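Local structure of trichothecene 3-O-acetyltransferase TRI101 (Fusarium sporotrichioides, 2ZBA) at residues Ser27-Ile32 and Asp141-Leu146; Leu148-Ile153 and Leu157-Asn162. The protein transfers an acetyl group from acetyl-CoA to the 3-hydroxyl of trichothecene mycotoxins, a step in the biosynthesis of compounds such as T-2 toxin. All coordinates share one frame; numbering follows the deposited sequence.

Contact 1: Ser27-Ile32 and Asp141-Leu146; sequences SIYTQI and DPKPVL
The phenol ring of Y29 meets the 141-146 loop with its hydroxyl end: the carbonyl oxygen of P144 lies at the ring's edge, in its plane, while K143 CG comes in obliquely near the hydroxyl. Y29 OH donates to P144 O at 2.5 Å, a short bond that meets the carbonyl in its plane on a lone pair, with a C=O...O angle of 135°. P144 O also stands 3.2 Å from Y29 CE2, so it sits beside the corner of the ring rather than straight beyond the hydroxyl. The first bond of the Y29 side chain points neither at the loop nor away from it; CG anti to the carbonyl carbon (chi1 -84°) carries the hydroxyl end there. The hydroxyl lies against the K143-P144 peptide: P144 N, with no hydrogen to share, is 3.1 Å from Y29 OH, and P144 CD and K143 CG lie beside it. The lysine chain bends at chi3 and takes its ammonium back to L26 O, a second polar tie. A buried strand tyrosine thus ties down the irregular loop leading into strand 146-153, in the N-terminal part of this BAHD-superfamily enzyme. Separately, the K143 backbone bonds V69 of strand 68-72. Y29 also packs against R128 and against N162 and Q164 of strand 156-164, the neighbour of strand 29-37 in the mixed sheet.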
ATOM      1  N   SER A  27     -10.170  -8.380   5.439  1.00 25.99           N
ATOM      2  CA  SER A  27     -10.510  -9.032   4.162  1.00 25.73           C
ATOM      3  C   SER A  27      -9.500  -8.795   3.018  1.00 24.80           C
ATOM      4  O   SER A  27      -9.732  -9.214   1.876  1.00 24.46           O
ATOM      5  CB  SER A  27     -11.896  -8.576   3.699  1.00 25.67           C
ATOM      6  OG  SER A  27     -12.911  -9.276   4.414  1.00 30.02           O
ATOM      7  N   ILE A  28      -8.387  -8.128   3.320  1.00 23.75           N
ATOM      8  CA  ILE A  28      -7.470  -7.672   2.269  1.00 22.05           C
ATOM      9  C   ILE A  28      -6.062  -8.250   2.423  1.00 21.42           C
ATOM     10  O   ILE A  28      -5.525  -8.300   3.525  1.00 21.45           O
ATOM     11  CB  ILE A  28      -7.453  -6.103   2.177  1.00 22.43           C
ATOM     12  CG1 ILE A  28      -8.817  -5.589   1.712  1.00 20.62           C
ATOM     13  CG2 ILE A  28      -6.309  -5.562   1.258  1.00 20.77           C
ATOM     14  CD1 ILE A  28      -9.043  -4.109   2.071  1.00 21.59           C
ATOM     15  N   TYR A  29      -5.474  -8.673   1.299  1.00 20.09           N
ATOM     16  CA  TYR A  29      -4.039  -8.947   1.237  1.00 19.03           C
ATOM     17  C   TYR A  29      -3.328  -7.882   0.422  1.00 18.73           C
ATOM     18  O   TYR A  29      -3.704  -7.606  -0.713  1.00 17.66           O
ATOM     19  CB  TYR A  29      -3.741 -10.340   0.667  1.00 18.64           C
ATOM     20  CG  TYR A  29      -3.827 -11.399   1.723  1.00 18.36           C
ATOM     21  CD1 TYR A  29      -5.017 -12.109   1.934  1.00 21.10           C
ATOM     22  CD2 TYR A  29      -2.745 -11.682   2.529  1.00 19.03           C
ATOM     23  CE1 TYR A  29      -5.115 -13.080   2.935  1.00 19.46           C
ATOM     24  CE2 TYR A  29      -2.825 -12.652   3.527  1.00 18.52           C
ATOM     25  CZ  TYR A  29      -4.005 -13.346   3.716  1.00 18.81           C
ATOM     26  OH  TYR A  29      -4.077 -14.296   4.700  1.00 20.13           O
ATOM     27  N   THR A  30      -2.317  -7.264   1.024  1.00 18.45           N
ATOM     28  CA  THR A  30      -1.411  -6.392   0.277  1.00 18.40           C
ATOM     29  C   THR A  30      -0.405  -7.231  -0.501  1.00 17.73           C
ATOM     30  O   THR A  30       0.236  -8.112   0.067  1.00 17.08           O
ATOM     31  CB  THR A  30      -0.661  -5.425   1.204  1.00 18.87           C
ATOM     32  OG1 THR A  30      -1.609  -4.596   1.887  1.00 21.27           O
ATOM     33  CG2 THR A  30       0.289  -4.511   0.391  1.00 19.48           C
ATOM     34  N   GLN A  31      -0.264  -6.928  -1.793  1.00 17.50           N
ATOM     35  CA  GLN A  31       0.631  -7.659  -2.698  1.00 16.96           C
ATOM     36  C   GLN A  31       1.720  -6.758  -3.304  1.00 16.77           C
ATOM     37  O   GLN A  31       1.445  -5.612  -3.638  1.00 16.02           O
ATOM     38  CB  GLN A  31      -0.160  -8.270  -3.856  1.00 17.42           C
ATOM     39  CG  GLN A  31      -1.238  -9.269  -3.472  1.00 17.61           C
ATOM     40  CD  GLN A  31      -2.172  -9.541  -4.607  1.00 20.15           C
ATOM     41  OE1 GLN A  31      -2.398  -8.671  -5.463  1.00 21.22           O
ATOM     42  NE2 GLN A  31      -2.742 -10.759  -4.639  1.00 20.84           N
ATOM     43  N   ILE A  32       2.940  -7.293  -3.451  1.00 16.34           N
ATOM     44  CA  ILE A  32       4.030  -6.574  -4.136  0.50 17.08           C
ATOM     45  C   ILE A  32       4.927  -7.563  -4.892  1.00 17.17           C
ATOM     46  O   ILE A  32       5.252  -8.631  -4.379  1.00 17.55           O
ATOM     47  CB  ILE A  32       4.863  -5.679  -3.163  0.50 16.51           C
ATOM     48  CG1 ILE A  32       5.839  -4.761  -3.923  0.50 17.09           C
ATOM     49  CG2 ILE A  32       5.607  -6.529  -2.131  0.50 16.45           C
ATOM     50  CD1 ILE A  32       5.201  -3.545  -4.599  0.50 18.20           C
ATOM     51  N   ASP A 141     -11.406 -20.997   7.147  1.00 35.91           N
ATOM     52  CA  ASP A 141     -10.338 -21.082   6.154  1.00 35.26           C
ATOM     53  C   ASP A 141      -9.118 -20.308   6.645  1.00 34.14           C
ATOM     54  O   ASP A 141      -9.272 -19.223   7.213  1.00 34.31           O
ATOM     55  CB  ASP A 141     -10.814 -20.499   4.825  1.00 35.19           C
ATOM     56  CG  ASP A 141     -11.782 -21.410   4.110  1.00 36.18           C
ATOM     57  OD1 ASP A 141     -11.640 -22.647   4.233  1.00 38.36           O
ATOM     58  OD2 ASP A 141     -12.681 -20.896   3.416  1.00 36.77           O
ATOM     59  N   PRO A 142      -7.906 -20.871   6.455  1.00 32.95           N
ATOM     60  CA  PRO A 142      -6.689 -20.199   6.919  1.00 31.58           C
ATOM     61  C   PRO A 142      -6.507 -18.800   6.328  1.00 30.13           C
ATOM     62  O   PRO A 142      -6.869 -18.539   5.164  1.00 29.88           O
ATOM     63  CB  PRO A 142      -5.566 -21.137   6.460  1.00 31.68           C
ATOM     64  CG  PRO A 142      -6.219 -22.466   6.319  1.00 32.86           C
ATOM     65  CD  PRO A 142      -7.607 -22.174   5.835  1.00 33.12           C
ATOM     66  N   LYS A 143      -5.972 -17.912   7.155  1.00 28.53           N
ATOM     67  CA  LYS A 143      -5.675 -16.546   6.770  1.00 27.36           C
ATOM     68  C   LYS A 143      -4.236 -16.226   7.204  1.00 25.78           C
ATOM     69  O   LYS A 143      -4.019 -15.557   8.215  1.00 25.39           O
ATOM     70  CB  LYS A 143      -6.691 -15.619   7.438  1.00 27.64           C
ATOM     71  CG  LYS A 143      -6.718 -14.199   6.941  1.00 28.26           C
ATOM     72  CD  LYS A 143      -7.726 -13.367   7.749  1.00 28.65           C
ATOM     73  CE  LYS A 143      -9.147 -13.482   7.204  1.00 29.51           C
ATOM     74  NZ  LYS A 143     -10.083 -12.607   7.996  1.00 30.62           N
ATOM     75  N   PRO A 144      -3.240 -16.728   6.445  1.00 24.47           N
ATOM     76  CA  PRO A 144      -1.847 -16.538   6.853  1.00 23.59           C
ATOM     77  C   PRO A 144      -1.462 -15.062   6.891  1.00 22.45           C
ATOM     78  O   PRO A 144      -2.022 -14.251   6.159  1.00 21.83           O
ATOM     79  CB  PRO A 144      -1.050 -17.277   5.768  1.00 23.33           C
ATOM     80  CG  PRO A 144      -2.044 -18.190   5.095  1.00 24.37           C
ATOM     81  CD  PRO A 144      -3.351 -17.473   5.176  1.00 24.60           C
ATOM     82  N   VAL A 145      -0.527 -14.737   7.766  1.00 22.66           N
ATOM     83  CA  VAL A 145       0.010 -13.382   7.943  1.00 22.35           C
ATOM     84  C   VAL A 145       0.825 -12.971   6.691  1.00 22.81           C
ATOM     85  O   VAL A 145       0.715 -11.842   6.191  1.00 21.78           O
ATOM     86  CB  VAL A 145       0.853 -13.336   9.250  1.00 22.37           C
ATOM     87  CG1 VAL A 145       1.750 -12.085   9.346  1.00 21.64           C
ATOM     88  CG2 VAL A 145      -0.052 -13.440  10.463  1.00 21.03           C
ATOM     89  N   LEU A 146       1.601 -13.924   6.172  1.00 23.09           N
ATOM     90  CA  LEU A 146       2.520 -13.667   5.073  1.00 23.38           C
ATOM     91  C   LEU A 146       2.556 -14.885   4.155  1.00 23.51           C
ATOM     92  O   LEU A 146       2.650 -16.019   4.625  1.00 23.68           O
ATOM     93  CB  LEU A 146       3.913 -13.348   5.645  1.00 23.51           C
ATOM     94  CG  LEU A 146       4.962 -12.618   4.787  1.00 24.47           C
ATOM     95  CD1 LEU A 146       4.623 -11.137   4.584  1.00 22.11           C
ATOM     96  CD2 LEU A 146       6.360 -12.745   5.427  1.00 23.66           C
TER

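Contact 2: Leu148-Ile153 and Leu157-Asn162; sequences LQLNFI and LILTVN
Strands 148-153 and 157-162 run antiparallel at 165° with axes 4.7 Å apart, the two arms of a beta hairpin, bonded through the hydrogen-bonded pairs Q149-T160, nearly straight, and N151-I158, where I158 N to N151 O is longer, at 3.1 Å, and more bent. On the face bearing L148, L150, F152, L157, L159 and V161, branched tips mesh. L150 CD1 touches L159 CD1, 3.7 Å away, and L157 CD2, 4.0 Å away; its side chain lies at a slant to both. L157 CD1 reaches the edge of the F152 ring in its plane, 3.8 Å from F152 CD1. L148 and V161 run side by side. Helix 44-61 packs on this face through L51, L55 and V48, and Y44 stacks on F152. The other face is mixed. I153 CG2 packs on I158 CD1 at 4.0 Å. N151 N and N151 ND2 both donate to I158 O, ND2 at 3.1 Å from above the carbonyl plane, where CG anti to the carbonyl carbon (chi1 -60°) brings it. N151 ND2 also bonds V125 O, and Q149 NE2 donates to N151 OD1 in a straight bond of 3.0 Å. T160 OG1 bonds V125 O and S33 OG. Bonds at both ends fix the rotation of the buried N151 amide, and the polar groups of this face are satisfied among themselves and by V125 and S33, opposite a face of hydrocarbon.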
ATOM      1  N   LEU A 148       4.264 -16.174   0.165  1.00 22.62           N
ATOM      2  CA  LEU A 148       5.199 -15.813  -0.898  1.00 22.14           C
ATOM      3  C   LEU A 148       4.943 -16.666  -2.127  1.00 22.19           C
ATOM      4  O   LEU A 148       4.610 -17.849  -2.022  1.00 21.28           O
ATOM      5  CB  LEU A 148       6.657 -15.960  -0.424  1.00 22.17           C
ATOM      6  CG  LEU A 148       7.149 -14.997   0.670  1.00 22.23           C
ATOM      7  CD1 LEU A 148       6.860 -15.535   2.072  1.00 22.23           C
ATOM      8  CD2 LEU A 148       8.624 -14.673   0.544  1.00 20.77           C
ATOM      9  N   GLN A 149       5.058 -16.048  -3.296  1.00 22.46           N
ATOM     10  CA  GLN A 149       5.114 -16.813  -4.523  1.00 22.83           C
ATOM     11  C   GLN A 149       6.370 -16.493  -5.302  1.00 23.39           C
ATOM     12  O   GLN A 149       6.652 -15.333  -5.589  1.00 23.76           O
ATOM     13  CB  GLN A 149       3.890 -16.553  -5.382  1.00 22.26           C
ATOM     14  CG  GLN A 149       3.844 -17.409  -6.606  1.00 22.44           C
ATOM     15  CD  GLN A 149       2.445 -17.755  -6.949  1.00 21.37           C
ATOM     16  OE1 GLN A 149       1.666 -18.128  -6.060  1.00 21.46           O
ATOM     17  NE2 GLN A 149       2.085 -17.618  -8.219  1.00 16.34           N
ATOM     18  N   LEU A 150       7.110 -17.540  -5.647  1.00 23.55           N
ATOM     19  CA  LEU A 150       8.282 -17.433  -6.477  1.00 23.88           C
ATOM     20  C   LEU A 150       7.895 -17.960  -7.842  1.00 23.48           C
ATOM     21  O   LEU A 150       7.573 -19.137  -7.997  1.00 23.66           O
ATOM     22  CB  LEU A 150       9.410 -18.253  -5.860  1.00 24.31           C
ATOM     23  CG  LEU A 150      10.876 -17.943  -6.156  1.00 26.12           C
ATOM     24  CD1 LEU A 150      11.237 -16.468  -5.888  1.00 25.17           C
ATOM     25  CD2 LEU A 150      11.749 -18.894  -5.334  1.00 24.65           C
ATOM     26  N   ASN A 151       7.856 -17.066  -8.825  1.00 23.86           N
ATOM     27  CA  ASN A 151       7.447 -17.428 -10.177  1.00 24.09           C
ATOM     28  C   ASN A 151       8.682 -17.536 -11.065  1.00 24.61           C
ATOM     29  O   ASN A 151       9.546 -16.657 -11.021  1.00 25.42           O
ATOM     30  CB  ASN A 151       6.502 -16.370 -10.759  1.00 23.51           C
ATOM     31  CG  ASN A 151       5.241 -16.188  -9.941  1.00 23.96           C
ATOM     32  OD1 ASN A 151       4.267 -16.941 -10.106  1.00 22.41           O
ATOM     33  ND2 ASN A 151       5.240 -15.169  -9.058  1.00 21.28           N
ATOM     34  N   PHE A 152       8.773 -18.603 -11.864  1.00 25.28           N
ATOM     35  CA  PHE A 152       9.820 -18.711 -12.883  1.00 25.10           C
ATOM     36  C   PHE A 152       9.258 -18.175 -14.187  1.00 25.06           C
ATOM     37  O   PHE A 152       8.237 -18.645 -14.661  1.00 25.62           O
ATOM     38  CB  PHE A 152      10.269 -20.163 -13.103  1.00 25.53           C
ATOM     39  CG  PHE A 152      10.732 -20.879 -11.860  1.00 26.89           C
ATOM     40  CD1 PHE A 152      11.264 -20.182 -10.770  1.00 27.44           C
ATOM     41  CD2 PHE A 152      10.678 -22.276 -11.804  1.00 27.36           C
ATOM     42  CE1 PHE A 152      11.704 -20.860  -9.628  1.00 27.57           C
ATOM     43  CE2 PHE A 152      11.111 -22.963 -10.678  1.00 28.25           C
ATOM     44  CZ  PHE A 152      11.629 -22.252  -9.585  1.00 28.34           C
ATOM     45  N   ILE A 153       9.898 -17.171 -14.767  1.00 25.23           N
ATOM     46  CA  ILE A 153       9.467 -16.675 -16.088  1.00 25.42           C
ATOM     47  C   ILE A 153      10.641 -16.770 -17.076  1.00 25.21           C
ATOM     48  O   ILE A 153      11.785 -16.905 -16.652  1.00 25.97           O
ATOM     49  CB  ILE A 153       8.823 -15.244 -16.020  1.00 24.89           C
ATOM     50  CG1 ILE A 153       9.859 -14.179 -15.644  1.00 25.59           C
ATOM     51  CG2 ILE A 153       7.684 -15.222 -14.988  1.00 25.98           C
ATOM     52  CD1 ILE A 153       9.595 -12.783 -16.209  1.00 24.38           C
ATOM     53  N   LEU A 157      12.525 -13.937 -13.122  1.00 23.23           N
ATOM     54  CA  LEU A 157      11.983 -14.393 -11.854  1.00 23.36           C
ATOM     55  C   LEU A 157      11.141 -13.278 -11.265  1.00 23.20           C
ATOM     56  O   LEU A 157      11.627 -12.149 -11.139  1.00 24.11           O
ATOM     57  CB  LEU A 157      13.117 -14.706 -10.892  1.00 23.22           C
ATOM     58  CG  LEU A 157      12.741 -15.283  -9.526  1.00 24.86           C
ATOM     59  CD1 LEU A 157      12.679 -16.810  -9.586  1.00 26.33           C
ATOM     60  CD2 LEU A 157      13.744 -14.819  -8.506  1.00 24.73           C
ATOM     61  N   ILE A 158       9.889 -13.598 -10.917  1.00 22.67           N
ATOM     62  CA  ILE A 158       9.006 -12.704 -10.158  1.00 21.30           C
ATOM     63  C   ILE A 158       8.747 -13.248  -8.748  1.00 21.03           C
ATOM     64  O   ILE A 158       8.177 -14.340  -8.571  1.00 21.31           O
ATOM     65  CB  ILE A 158       7.659 -12.458 -10.871  1.00 20.52           C
ATOM     66  CG1 ILE A 158       7.889 -11.900 -12.277  1.00 19.81           C
ATOM     67  CG2 ILE A 158       6.792 -11.481 -10.059  1.00 20.81           C
ATOM     68  CD1 ILE A 158       6.626 -11.801 -13.098  1.00 18.40           C
ATOM     69  N   LEU A 159       9.187 -12.498  -7.745  1.00 20.39           N
ATOM     70  CA  LEU A 159       8.851 -12.828  -6.378  1.00 20.13           C
ATOM     71  C   LEU A 159       7.707 -11.930  -5.937  1.00 20.59           C
ATOM     72  O   LEU A 159       7.805 -10.699  -6.026  1.00 20.54           O
ATOM     73  CB  LEU A 159      10.046 -12.629  -5.461  1.00 19.65           C
ATOM     74  CG  LEU A 159       9.771 -12.812  -3.974  1.00 19.07           C
ATOM     75  CD1 LEU A 159       9.376 -14.254  -3.654  1.00 18.38           C
ATOM     76  CD2 LEU A 159      10.986 -12.429  -3.224  1.00 18.53           C
ATOM     77  N   THR A 160       6.622 -12.554  -5.484  1.00 20.58           N
ATOM     78  CA  THR A 160       5.454 -11.820  -5.013  1.00 19.97           C
ATOM     79  C   THR A 160       5.262 -12.082  -3.534  1.00 19.98           C
ATOM     80  O   THR A 160       5.305 -13.236  -3.105  1.00 20.26           O
ATOM     81  CB  THR A 160       4.213 -12.241  -5.770  1.00 19.99           C
ATOM     82  OG1 THR A 160       4.411 -11.989  -7.167  1.00 20.07           O
ATOM     83  CG2 THR A 160       2.999 -11.464  -5.273  1.00 20.18           C
ATOM     84  N   VAL A 161       5.095 -11.016  -2.748  1.00 19.79           N
ATOM     85  CA  VAL A 161       4.873 -11.152  -1.303  1.00 19.45           C
ATOM     86  C   VAL A 161       3.507 -10.607  -0.878  1.00 19.92           C
ATOM     87  O   VAL A 161       3.166  -9.447  -1.193  1.00 19.67           O
ATOM     88  CB  VAL A 161       5.990 -10.499  -0.474  1.00 19.67           C
ATOM     89  CG1 VAL A 161       5.801 -10.809   1.014  1.00 19.21           C
ATOM     90  CG2 VAL A 161       7.365 -10.979  -0.954  1.00 20.02           C
ATOM     91  N   ASN A 162       2.744 -11.450  -0.165  1.00 19.30           N
ATOM     92  CA  ASN A 162       1.387 -11.124   0.332  1.00 19.93           C
ATOM     93  C   ASN A 162       1.375 -10.920   1.835  1.00 19.20           C
ATOM     94  O   ASN A 162       1.958 -11.711   2.563  1.00 19.65           O
ATOM     95  CB  ASN A 162       0.391 -12.259   0.009  1.00 19.66           C
ATOM     96  CG  ASN A 162      -0.228 -12.131  -1.358  1.00 20.43           C
ATOM     97  OD1 ASN A 162       0.469 -11.967  -2.370  1.00 18.87           O
ATOM     98  ND2 ASN A 162      -1.556 -12.205  -1.404  1.00 21.08           N
TER

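Overall arrangement
Both contacts are buried and reach the same mixed sheet, contact 2 as two of its strands, contact 1 through strand 29-37 and the loop running into strand 146-153. Strands 29-37 and 156-164 are neighbours there: I32 O probably accepts a hydrogen bond from V161 N, and L146 CD1 packs on N162 O. Contact 2 is the larger, a continuous hairpin interface between segments close in sequence, built from repeated backbone bonds and two unlike faces. Contact 1 joins segments over a hundred residues apart and is small, resting on one phenol-carbonyl bond. It holds I28, which touches the bound toxin, whereas V161 of contact 2 lies, by its side chain, about 13 Å from coenzyme A.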